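Local coordinates for protein putative D-lactate dehydrogenase (Chlamydomonas reinhardtii, PDB 4ZGS) that probably reduces pyruvate to D-lactate with NADH in chloroplast fermentation, as a member of the D-isomer specific 2-hydroxyacid dehydrogenase family, at residues 240-243 against 244-247; 248-251 against 252-255; 317-320 against 321-325; 115-118 against 119-122. All coordinates share one frame; numbering follows the deposited sequence.

Interaction 1 (240-243 against 244-247); sequences PLLP and STRQ. With NAD (nicotinamide-adenine-dinucleotide), chain I.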
loop_
_atom_site.group_PDB
_atom_site.type_symbol
_atom_site.label_atom_id
_atom_site.label_comp_id
_atom_site.label_asym_id
_atom_site.label_seq_id
_atom_site.Cartn_x
_atom_site.Cartn_y
_atom_site.Cartn_z
ATOM N N PRO A 240 20.936 -20.423 -17.886
ATOM C CA PRO A 240 22.003 -19.760 -17.124
ATOM C C PRO A 240 22.468 -18.530 -17.878
ATOM O O PRO A 240 22.151 -18.391 -19.062
ATOM C CB PRO A 240 23.105 -20.819 -17.057
ATOM C CG PRO A 240 22.896 -21.630 -18.298
ATOM C CD PRO A 240 21.393 -21.681 -18.495
ATOM N N LEU A 241 23.219 -17.655 -17.226
ATOM C CA LEU A 241 23.701 -16.482 -17.922
ATOM C C LEU A 241 25.033 -16.773 -18.611
ATOM O O LEU A 241 26.055 -16.985 -17.955
ATOM C CB LEU A 241 23.845 -15.324 -16.945
ATOM C CG LEU A 241 24.226 -13.990 -17.563
ATOM C CD1 LEU A 241 23.181 -13.637 -18.618
ATOM C CD2 LEU A 241 24.268 -12.940 -16.466
ATOM N N LEU A 242 25.013 -16.766 -19.941
ATOM C CA LEU A 242 26.200 -17.036 -20.753
ATOM C C LEU A 242 26.427 -15.935 -21.751
ATOM O O LEU A 242 25.523 -15.145 -22.004
ATOM C CB LEU A 242 26.063 -18.364 -21.504
ATOM C CG LEU A 242 26.053 -19.641 -20.666
ATOM C CD1 LEU A 242 25.733 -20.860 -21.516
ATOM C CD2 LEU A 242 27.418 -19.807 -20.015
ATOM N N PRO A 243 27.641 -15.865 -22.314
ATOM C CA PRO A 243 27.869 -14.889 -23.377
ATOM C C PRO A 243 26.817 -15.040 -24.480
ATOM O O PRO A 243 26.414 -14.012 -25.036
ATOM C CB PRO A 243 29.267 -15.237 -23.876
ATOM C CG PRO A 243 29.937 -15.824 -22.681
ATOM C CD PRO A 243 28.866 -16.610 -21.978
ATOM N N SER A 244 26.364 -16.272 -24.763
ATOM C CA SER A 244 25.309 -16.491 -25.769
ATOM C C SER A 244 23.945 -16.005 -25.283
ATOM O O SER A 244 23.129 -15.547 -26.080
ATOM C CB SER A 244 25.187 -17.973 -26.176
ATOM O OG SER A 244 24.935 -18.828 -25.075
ATOM N N THR A 245 23.715 -16.065 -23.976
ATOM C CA THR A 245 22.420 -15.697 -23.414
ATOM C C THR A 245 22.397 -14.260 -22.906
ATOM O O THR A 245 21.414 -13.814 -22.304
ATOM C CB THR A 245 22.008 -16.648 -22.273
ATOM O OG1 THR A 245 23.022 -16.653 -21.256
ATOM C CG2 THR A 245 21.832 -18.058 -22.811
ATOM N N ARG A 246 23.501 -13.549 -23.083
ATOM C CA ARG A 246 23.556 -12.220 -22.523
ATOM C C ARG A 246 22.595 -11.317 -23.268
ATOM O O ARG A 246 22.745 -11.082 -24.461
ATOM C CB ARG A 246 24.964 -11.670 -22.600
ATOM C CG ARG A 246 25.113 -10.333 -21.950
ATOM C CD ARG A 246 26.581 -9.978 -21.898
ATOM N NE ARG A 246 26.760 -8.559 -21.660
ATOM C CZ ARG A 246 26.845 -7.650 -22.622
ATOM N NH1 ARG A 246 26.785 -8.027 -23.891
ATOM N NH2 ARG A 246 27.016 -6.365 -22.326
ATOM N N GLN A 247 21.654 -10.744 -22.530
ATOM C CA GLN A 247 20.637 -9.872 -23.102
ATOM C C GLN A 247 19.910 -10.555 -24.258
ATOM O O GLN A 247 19.593 -9.964 -25.300
ATOM C CB GLN A 247 21.266 -8.537 -23.478
ATOM C CG GLN A 247 21.504 -7.748 -22.207
ATOM C CD GLN A 247 22.194 -6.446 -22.407
ATOM O OE1 GLN A 247 22.644 -6.124 -23.503
ATOM N NE2 GLN A 247 22.256 -5.656 -21.341
HETATM P PA NAD I . 20.678 -26.292 -15.144
HETATM O O1A NAD I . 22.073 -26.559 -15.562
HETATM O O2A NAD I . 20.184 -27.685 -15.005
HETATM O O5B NAD I . 19.863 -25.468 -16.251
HETATM C C5B NAD I . 20.518 -24.681 -17.244
HETATM C C4B NAD I . 20.218 -25.190 -18.618
HETATM O O4B NAD I . 20.321 -24.087 -19.631
HETATM C C3B NAD I . 21.170 -26.252 -19.036
HETATM O O3B NAD I . 20.471 -27.443 -19.496
HETATM C C2B NAD I . 21.946 -25.706 -20.145
HETATM O O2B NAD I . 22.281 -26.763 -21.084
HETATM C C1B NAD I . 21.063 -24.702 -20.778
HETATM N N9A NAD I . 21.742 -23.763 -21.578
HETATM C C8A NAD I . 23.148 -23.532 -21.632
HETATM N N7A NAD I . 23.430 -22.523 -22.569
HETATM C C5A NAD I . 22.220 -22.133 -23.101
HETATM C C6A NAD I . 21.783 -21.182 -24.075
HETATM N N6A NAD I . 22.708 -20.353 -24.755
HETATM N N1A NAD I . 20.553 -21.093 -24.318
HETATM C C2A NAD I . 19.644 -21.736 -23.816
HETATM N N3A NAD I . 19.848 -22.639 -22.920
HETATM C C4A NAD I . 21.148 -22.927 -22.475
HETATM O O3 NAD I . 20.618 -25.542 -13.727
HETATM P PN NAD I . 19.268 -25.146 -12.966
HETATM O O1N NAD I . 19.120 -25.855 -11.672
HETATM O O2N NAD I . 18.073 -25.606 -13.715
HETATM O O5D NAD I . 19.213 -23.562 -12.769
HETATM C C5D NAD I . 20.294 -22.825 -12.188
HETATM C C4D NAD I . 19.906 -21.398 -12.304
HETATM O O4D NAD I . 18.868 -21.062 -11.305
HETATM C C3D NAD I . 21.009 -20.472 -12.017
HETATM O O3D NAD I . 21.901 -20.345 -13.155
HETATM C C2D NAD I . 20.296 -19.224 -11.755
HETATM O O2D NAD I . 20.057 -18.552 -13.015
HETATM C C1D NAD I . 19.001 -19.599 -11.132
HETATM N N1N NAD I . 18.973 -19.234 -9.771
HETATM C C2N NAD I . 17.852 -18.549 -9.245
HETATM C C3N NAD I . 17.824 -18.170 -7.904
HETATM C C7N NAD I . 16.615 -17.428 -7.342
HETATM O O7N NAD I . 16.000 -16.639 -8.038
HETATM N N7N NAD I . 16.204 -17.631 -5.999
HETATM C C4N NAD I . 18.917 -18.472 -7.071
HETATM C C5N NAD I . 20.038 -19.150 -7.591
HETATM C C6N NAD I . 20.067 -19.530 -8.928
#
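The loop after strand 234-237, which lines the adenosine side of the NAD pocket, is folded back on itself by P240, L242 and T245. Its bend is a beta turn over L242-T245: the CA atoms of L242 and T245 lie 4.8 Å apart, and T245 N donates a weak bond to L242 O (2.8 Å). The hydroxyl of T245 lies between its own backbone N and carbonyl carbon (chi1 57°), which turns OG1 back to the incoming chain. There it lies 2.9 Å from P240 O and faces the N-H of L242, although the modelled length of this second bond is doubtfully short. The outer surface of the turn meets the cofactor. NAD N6A gives a weak bond to S244 OG at 2.7 Å, bent to 118° at the hydrogen, while L242 CD1 lies 3.7 Å from NAD C8A and T245 CG2 3.4 Å from NAD C6A. The ring of P240 borders the adenosine, its CG 3.8 Å from NAD C8A. Putting a glycine here would probably open a gap beside the ribose and adenine and let the carbonyl that meets T245 turn more freely. A188 N and I189 N also bond to NAD. With one bent bond among mostly apolar contacts, this loop probably holds adenine more by shape than by polar bonds, and T245 couples the fold of the turn to that surface.

Interaction 2 (248-251 against 252-255); sequences LINK and ESIQ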
loop_
_atom_site.group_PDB
_atom_site.type_symbol
_atom_site.label_atom_id
_atom_site.label_comp_id
_atom_site.label_asym_id
_atom_site.label_seq_id
_atom_site.Cartn_x
_atom_site.Cartn_y
_atom_site.Cartn_z
ATOM N N LEU A 248 19.635 -11.827 -24.008
ATOM C CA LEU A 248 18.795 -12.647 -24.850
ATOM C C LEU A 248 17.551 -11.884 -25.221
ATOM O O LEU A 248 17.144 -11.866 -26.386
ATOM C CB LEU A 248 18.451 -13.934 -24.112
ATOM C CG LEU A 248 17.697 -15.008 -24.857
ATOM C CD1 LEU A 248 18.649 -16.069 -25.384
ATOM C CD2 LEU A 248 16.758 -15.596 -23.848
ATOM N N ILE A 249 16.932 -11.288 -24.213
ATOM C CA ILE A 249 15.861 -10.324 -24.429
ATOM C C ILE A 249 16.450 -8.916 -24.572
ATOM O O ILE A 249 17.047 -8.375 -23.638
ATOM C CB ILE A 249 14.844 -10.359 -23.283
ATOM C CG1 ILE A 249 14.366 -11.806 -23.071
ATOM C CG2 ILE A 249 13.744 -9.326 -23.494
ATOM C CD1 ILE A 249 13.610 -12.371 -24.243
ATOM N N ASN A 250 16.271 -8.327 -25.746
ATOM C CA ASN A 250 16.752 -6.987 -26.025
ATOM C C ASN A 250 15.786 -6.260 -26.934
ATOM O O ASN A 250 14.679 -6.741 -27.186
ATOM C CB ASN A 250 18.149 -7.031 -26.645
ATOM C CG ASN A 250 18.221 -7.926 -27.888
ATOM O OD1 ASN A 250 17.266 -8.035 -28.666
ATOM N ND2 ASN A 250 19.369 -8.572 -28.074
ATOM N N LYS A 251 16.194 -5.092 -27.410
ATOM C CA LYS A 251 15.303 -4.266 -28.208
ATOM C C LYS A 251 14.838 -4.995 -29.456
ATOM O O LYS A 251 13.667 -4.915 -29.830
ATOM C CB LYS A 251 15.989 -2.962 -28.612
ATOM C CG LYS A 251 15.092 -2.038 -29.411
ATOM C CD LYS A 251 15.875 -0.862 -29.950
ATOM C CE LYS A 251 14.954 0.213 -30.493
ATOM N NZ LYS A 251 15.742 1.435 -30.792
ATOM N N GLU A 252 15.770 -5.708 -30.083
ATOM C CA GLU A 252 15.520 -6.402 -31.338
ATOM C C GLU A 252 14.686 -7.654 -31.166
ATOM O O GLU A 252 13.665 -7.816 -31.835
ATOM C CB GLU A 252 16.845 -6.773 -32.013
ATOM C CG GLU A 252 17.589 -5.586 -32.624
ATOM C CD GLU A 252 18.112 -4.609 -31.575
ATOM O OE1 GLU A 252 18.047 -4.932 -30.370
ATOM O OE2 GLU A 252 18.560 -3.504 -31.953
ATOM N N SER A 253 15.103 -8.525 -30.251
ATOM C CA SER A 253 14.434 -9.807 -30.112
ATOM C C SER A 253 13.021 -9.591 -29.622
ATOM O O SER A 253 12.120 -10.389 -29.913
ATOM C CB SER A 253 15.199 -10.755 -29.178
ATOM O OG SER A 253 15.437 -10.196 -27.908
ATOM N N ILE A 254 12.811 -8.500 -28.905
ATOM C CA ILE A 254 11.481 -8.238 -28.388
ATOM C C ILE A 254 10.473 -8.006 -29.520
ATOM O O ILE A 254 9.315 -8.411 -29.404
ATOM C CB ILE A 254 11.485 -7.048 -27.426
ATOM C CG1 ILE A 254 12.028 -7.507 -26.060
ATOM C CG2 ILE A 254 10.086 -6.531 -27.254
ATOM C CD1 ILE A 254 12.195 -6.422 -25.039
ATOM N N GLN A 255 10.907 -7.404 -30.625
ATOM C CA GLN A 255 9.996 -7.175 -31.748
ATOM C C GLN A 255 9.694 -8.467 -32.503
ATOM O O GLN A 255 8.805 -8.483 -33.345
ATOM C CB GLN A 255 10.533 -6.108 -32.705
ATOM C CG GLN A 255 10.619 -4.731 -32.055
ATOM C CD GLN A 255 9.304 -4.291 -31.388
ATOM O OE1 GLN A 255 8.223 -4.421 -31.970
ATOM N NE2 GLN A 255 9.400 -3.793 -30.151
#
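N250 OD1 receives the backbone N-H of S253 at 2.7 Å in an almost straight bond, 175° at the hydrogen, and the donor nitrogen sits nearly along the C=O axis of the side-chain amide. The N250 CG atom lies between its own backbone N and carbonyl carbon (chi1 54°), and this folds the amide back over the first turn instead of letting it extend away. S253 OG is placed between two acceptors, 2.8 Å from L248 O and 2.9 Å from N250 OD1; it has a single proton, and which of the two receives it is not settled. One backbone bond, I254 N to N250 O at 3.1 Å, closes the turn with its donor tilted 28° from the carbonyl plane. Farther out, the carboxylate of E252 crosses the N250 amide with the two planes nearly perpendicular. Its chain, bent at chi2, brings OE1 to 3.3 Å from K251 CB, whereas K251 NZ and E252 OE2 stay 5.8 Å apart, too far for a salt bridge. On the buried side I249 CG2 packs against I254 CG1 at 3.6 Å, the two branched chains meeting at about a right angle. I249 also rests on L237 of strand 234-237 and bonds through its backbone to L271 and D273 in the loop after strand 261-265, joining this corner to both. N250 is thus a classic asparagine N-cap for the short helix 251-254, and the pairing of I249, just before the cap, with I254, four residues after it, is a hydrophobic staple.

Interaction 3 (317-320 against 321-325); sequences WDRQ and FRTLL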
loop_
_atom_site.group_PDB
_atom_site.type_symbol
_atom_site.label_atom_id
_atom_site.label_comp_id
_atom_site.label_asym_id
_atom_site.label_seq_id
_atom_site.Cartn_x
_atom_site.Cartn_y
_atom_site.Cartn_z
ATOM N N TRP A 317 20.241 5.312 -5.538
ATOM C CA TRP A 317 18.932 5.232 -6.194
ATOM C C TRP A 317 19.003 4.731 -7.640
ATOM O O TRP A 317 19.756 5.255 -8.460
ATOM C CB TRP A 317 18.268 6.598 -6.168
ATOM C CG TRP A 317 16.873 6.595 -6.598
ATOM C CD1 TRP A 317 16.385 6.998 -7.801
ATOM C CD2 TRP A 317 15.750 6.190 -5.812
ATOM N NE1 TRP A 317 15.016 6.847 -7.821
ATOM C CE2 TRP A 317 14.605 6.354 -6.615
ATOM C CE3 TRP A 317 15.610 5.695 -4.515
ATOM C CZ2 TRP A 317 13.327 6.051 -6.157
ATOM C CZ3 TRP A 317 14.349 5.378 -4.069
ATOM C CH2 TRP A 317 13.213 5.565 -4.889
ATOM N N ASP A 318 18.221 3.704 -7.951
ATOM C CA ASP A 318 18.190 3.150 -9.309
ATOM C C ASP A 318 16.936 3.697 -9.966
ATOM O O ASP A 318 15.834 3.297 -9.647
ATOM C CB ASP A 318 18.183 1.624 -9.269
ATOM C CG ASP A 318 18.361 0.985 -10.642
ATOM O OD1 ASP A 318 17.867 1.523 -11.655
ATOM O OD2 ASP A 318 18.996 -0.086 -10.702
ATOM N N ARG A 319 17.098 4.656 -10.852
ATOM C CA ARG A 319 15.924 5.355 -11.336
ATOM C C ARG A 319 15.147 4.435 -12.260
ATOM O O ARG A 319 13.918 4.406 -12.230
ATOM C CB ARG A 319 16.274 6.668 -12.038
ATOM C CG ARG A 319 15.014 7.429 -12.446
ATOM C CD ARG A 319 15.356 8.586 -13.378
ATOM N NE ARG A 319 16.294 9.505 -12.748
ATOM C CZ ARG A 319 16.869 10.513 -13.381
ATOM N NH1 ARG A 319 16.581 10.732 -14.658
ATOM N NH2 ARG A 319 17.729 11.287 -12.743
ATOM N N GLN A 320 15.860 3.687 -13.092
ATOM C CA GLN A 320 15.157 2.848 -14.047
ATOM C C GLN A 320 14.456 1.643 -13.398
ATOM O O GLN A 320 13.327 1.333 -13.786
ATOM C CB GLN A 320 16.091 2.442 -15.186
ATOM C CG GLN A 320 16.766 1.116 -15.107
ATOM C CD GLN A 320 17.343 0.732 -16.459
ATOM O OE1 GLN A 320 16.899 1.238 -17.493
ATOM N NE2 GLN A 320 18.366 -0.114 -16.459
ATOM N N PHE A 321 15.031 1.036 -12.362
ATOM C CA PHE A 321 14.291 0.018 -11.605
ATOM C C PHE A 321 13.014 0.596 -10.946
ATOM O O PHE A 321 11.918 0.033 -11.074
ATOM C CB PHE A 321 15.182 -0.615 -10.539
ATOM C CG PHE A 321 14.523 -1.738 -9.759
ATOM C CD1 PHE A 321 14.128 -2.924 -10.383
ATOM C CD2 PHE A 321 14.310 -1.612 -8.390
ATOM C CE1 PHE A 321 13.546 -3.978 -9.655
ATOM C CE2 PHE A 321 13.706 -2.655 -7.661
ATOM C CZ PHE A 321 13.326 -3.843 -8.305
ATOM N N ARG A 322 13.145 1.724 -10.258
ATOM C CA ARG A 322 11.989 2.330 -9.575
ATOM C C ARG A 322 10.877 2.705 -10.579
ATOM O O ARG A 322 9.669 2.582 -10.307
ATOM C CB ARG A 322 12.441 3.562 -8.754
ATOM C CG ARG A 322 13.474 3.264 -7.620
ATOM C CD ARG A 322 12.884 2.262 -6.619
ATOM N NE ARG A 322 11.745 2.823 -5.890
ATOM C CZ ARG A 322 10.898 2.115 -5.139
ATOM N NH1 ARG A 322 11.025 0.792 -5.015
ATOM N NH2 ARG A 322 9.897 2.732 -4.529
ATOM N N THR A 323 11.302 3.149 -11.751
ATOM C CA THR A 323 10.387 3.443 -12.830
ATOM C C THR A 323 9.662 2.164 -13.271
ATOM O O THR A 323 8.442 2.157 -13.445
ATOM C CB THR A 323 11.150 4.090 -14.012
ATOM O OG1 THR A 323 11.662 5.358 -13.590
ATOM C CG2 THR A 323 10.250 4.302 -15.229
ATOM N N LEU A 324 10.426 1.083 -13.434
ATOM C CA LEU A 324 9.883 -0.206 -13.867
ATOM C C LEU A 324 8.763 -0.720 -12.950
ATOM O O LEU A 324 7.759 -1.275 -13.417
ATOM C CB LEU A 324 10.997 -1.230 -13.938
ATOM C CG LEU A 324 10.543 -2.553 -14.489
ATOM C CD1 LEU A 324 9.867 -2.318 -15.845
ATOM C CD2 LEU A 324 11.745 -3.457 -14.608
ATOM N N LEU A 325 8.958 -0.519 -11.650
ATOM C CA LEU A 325 7.992 -0.863 -10.608
ATOM C C LEU A 325 6.714 -0.030 -10.718
ATOM O O LEU A 325 5.732 -0.287 -10.030
ATOM C CB LEU A 325 8.635 -0.671 -9.239
ATOM C CG LEU A 325 9.900 -1.499 -9.021
ATOM C CD1 LEU A 325 10.554 -1.106 -7.728
ATOM C CD2 LEU A 325 9.557 -3.014 -9.000
#
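The N-cap of helix 319-324, set in a subunit interface, is made by D318 and F321, with W317 lying against R322 beside it. F321 N donates to D318 OD1 at 3.0 Å, 173° at the hydrogen, meeting the oxygen from above the carboxylate plane. One residue on from the cap, R319 O is gripped twice by T323, by N at 2.9 Å and by OG1 at 2.8 Å, from opposite faces of the carbonyl plane. The R322 chain, bent at chi2 and chi3, passes over one face of the indole: R322 CD stands 4.2 Å from the centroid of the W317 six-membered ring, a CH-pi contact. The guanidinium is turned 70° from the ring and reaches R162 O, V161 O and Y166 OH of the third subunit. W317 itself stacks with Y327 of the second subunit, whose E282 and D279 form salt bridges with R319. With an alanine in place of W317, the R322 methylenes would probably lose the surface that steers them, and Y327 of the second subunit its stacking partner. Apolar cover thus holds the arginine chain while its charged end is spent on carbonyls and a hydroxyl across the interface.

Interaction 4 (115-118 against 119-122); sequences RVDL and HACA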
loop_
_atom_site.group_PDB
_atom_site.type_symbol
_atom_site.label_atom_id
_atom_site.label_comp_id
_atom_site.label_asym_id
_atom_site.label_seq_id
_atom_site.Cartn_x
_atom_site.Cartn_y
_atom_site.Cartn_z
ATOM N N ARG A 115 30.795 -13.338 -5.152
ATOM C CA ARG A 115 31.385 -12.279 -4.340
ATOM C C ARG A 115 32.604 -12.677 -3.492
ATOM O O ARG A 115 33.306 -11.807 -2.996
ATOM C CB ARG A 115 30.305 -11.669 -3.457
ATOM C CG ARG A 115 30.747 -10.489 -2.615
ATOM C CD ARG A 115 29.492 -9.853 -2.007
ATOM N NE ARG A 115 29.739 -8.996 -0.851
ATOM C CZ ARG A 115 28.824 -8.179 -0.342
ATOM N NH1 ARG A 115 27.634 -8.078 -0.914
ATOM N NH2 ARG A 115 29.089 -7.462 0.731
ATOM N N VAL A 116 32.880 -13.967 -3.333
ATOM C CA VAL A 116 34.077 -14.348 -2.584
ATOM C C VAL A 116 35.273 -14.399 -3.509
ATOM O O VAL A 116 35.166 -14.855 -4.643
ATOM C CB VAL A 116 33.928 -15.722 -1.883
ATOM C CG1 VAL A 116 33.904 -16.833 -2.894
ATOM C CG2 VAL A 116 35.076 -15.947 -0.911
ATOM N N ASP A 117 36.422 -13.972 -2.990
ATOM C CA ASP A 117 37.657 -13.984 -3.755
ATOM C C ASP A 117 38.409 -15.267 -3.437
ATOM O O ASP A 117 38.946 -15.431 -2.340
ATOM C CB ASP A 117 38.496 -12.735 -3.422
ATOM C CG ASP A 117 39.793 -12.650 -4.221
ATOM O OD1 ASP A 117 40.130 -13.605 -4.952
ATOM O OD2 ASP A 117 40.480 -11.609 -4.121
ATOM N N LEU A 118 38.503 -16.134 -4.443
ATOM C CA LEU A 118 39.080 -17.465 -4.276
ATOM C C LEU A 118 40.570 -17.395 -4.453
ATOM O O LEU A 118 41.290 -18.309 -4.065
ATOM C CB LEU A 118 38.484 -18.451 -5.285
ATOM C CG LEU A 118 36.969 -18.651 -5.332
ATOM C CD1 LEU A 118 36.595 -19.528 -6.512
ATOM C CD2 LEU A 118 36.484 -19.283 -4.042
ATOM N N HIS A 119 41.029 -16.294 -5.042
ATOM C CA HIS A 119 42.458 -16.074 -5.210
ATOM C C HIS A 119 43.007 -15.581 -3.883
ATOM O O HIS A 119 44.174 -15.801 -3.565
ATOM C CB HIS A 119 42.764 -15.082 -6.345
ATOM C CG HIS A 119 42.462 -15.604 -7.721
ATOM N ND1 HIS A 119 42.253 -16.942 -7.986
ATOM C CD2 HIS A 119 42.378 -14.970 -8.916
ATOM C CE1 HIS A 119 42.030 -17.106 -9.278
ATOM N NE2 HIS A 119 42.103 -15.924 -9.866
ATOM N N ALA A 120 42.153 -14.930 -3.098
ATOM C CA ALA A 120 42.561 -14.491 -1.773
ATOM C C ALA A 120 42.508 -15.657 -0.787
ATOM O O ALA A 120 43.405 -15.818 0.048
ATOM C CB ALA A 120 41.679 -13.341 -1.296
ATOM N N CYS A 121 41.506 -16.519 -0.940
ATOM C CA CYS A 121 41.379 -17.655 -0.036
ATOM C C CYS A 121 42.521 -18.630 -0.238
ATOM O O CYS A 121 43.025 -19.199 0.724
ATOM C CB CYS A 121 40.052 -18.389 -0.237
ATOM S SG CYS A 121 38.553 -17.451 0.138
ATOM N N ALA A 122 42.965 -18.781 -1.481
ATOM C CA ALA A 122 44.065 -19.680 -1.761
ATOM C C ALA A 122 45.317 -19.223 -1.028
ATOM O O ALA A 122 46.045 -20.036 -0.473
ATOM C CB ALA A 122 44.319 -19.760 -3.255
#
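D117 swings its carboxylate round to the start of helix 118-124, so that OD1 faces the backbone N-H groups of H119 and A120. With CG anti to the backbone N (chi1 -178°), OD1 meets H119 N at 2.8 Å on its anti side, 31° out of the carboxylate plane, which forms an Asx turn; A120 N adds a weaker bond to OD1 at 3.0 Å. The other oxygen, OD2, lies alongside the A120 methyl, 3.5 Å from CB, while H119 CB sits 3.3 Å from OD1. Behind the carboxylate the helix proper begins, with C121 N bonded to D117 O at 3.1 Å and A122 N to L118 O at the same length. From the residue before the cap, V116 CG2 comes to 3.9 Å from C121 SG, the spacing of a hydrophobic staple. C121 and A120 pack on I95 of helix 92-101, and L118 and C121 on V128 of strand 127-129. D117 is therefore an N-cap whose one oxygen serves two amides of the first turn, H119 N and A120 N, the latter also weakly bonded to D117 O. Its negative charge, if present, would lie favourably at the positive end of the helix dipole.

Along the chain the order is interaction 4, then 1, 2 and 3. Interaction 4 belongs to the domain built on the five-stranded parallel sheet, where helix 118-124 precedes strand 127-129. The other three lie in the NAD-binding domain with its six-stranded Rossmann-type sheet. Interactions 1 and 2 adjoin in sequence, their centres 13 Å apart, and together span the connection from strand 234-237 through the cofactor loop into helix 251-254. Interaction 3, before strand 330-332, is centred 23 Å from interaction 1 and faces neighbouring subunits. Interaction 4 is centred 36 Å from interaction 2. Thus one contact shapes the cofactor pocket, while the other three start helices, one of them at a subunit interface.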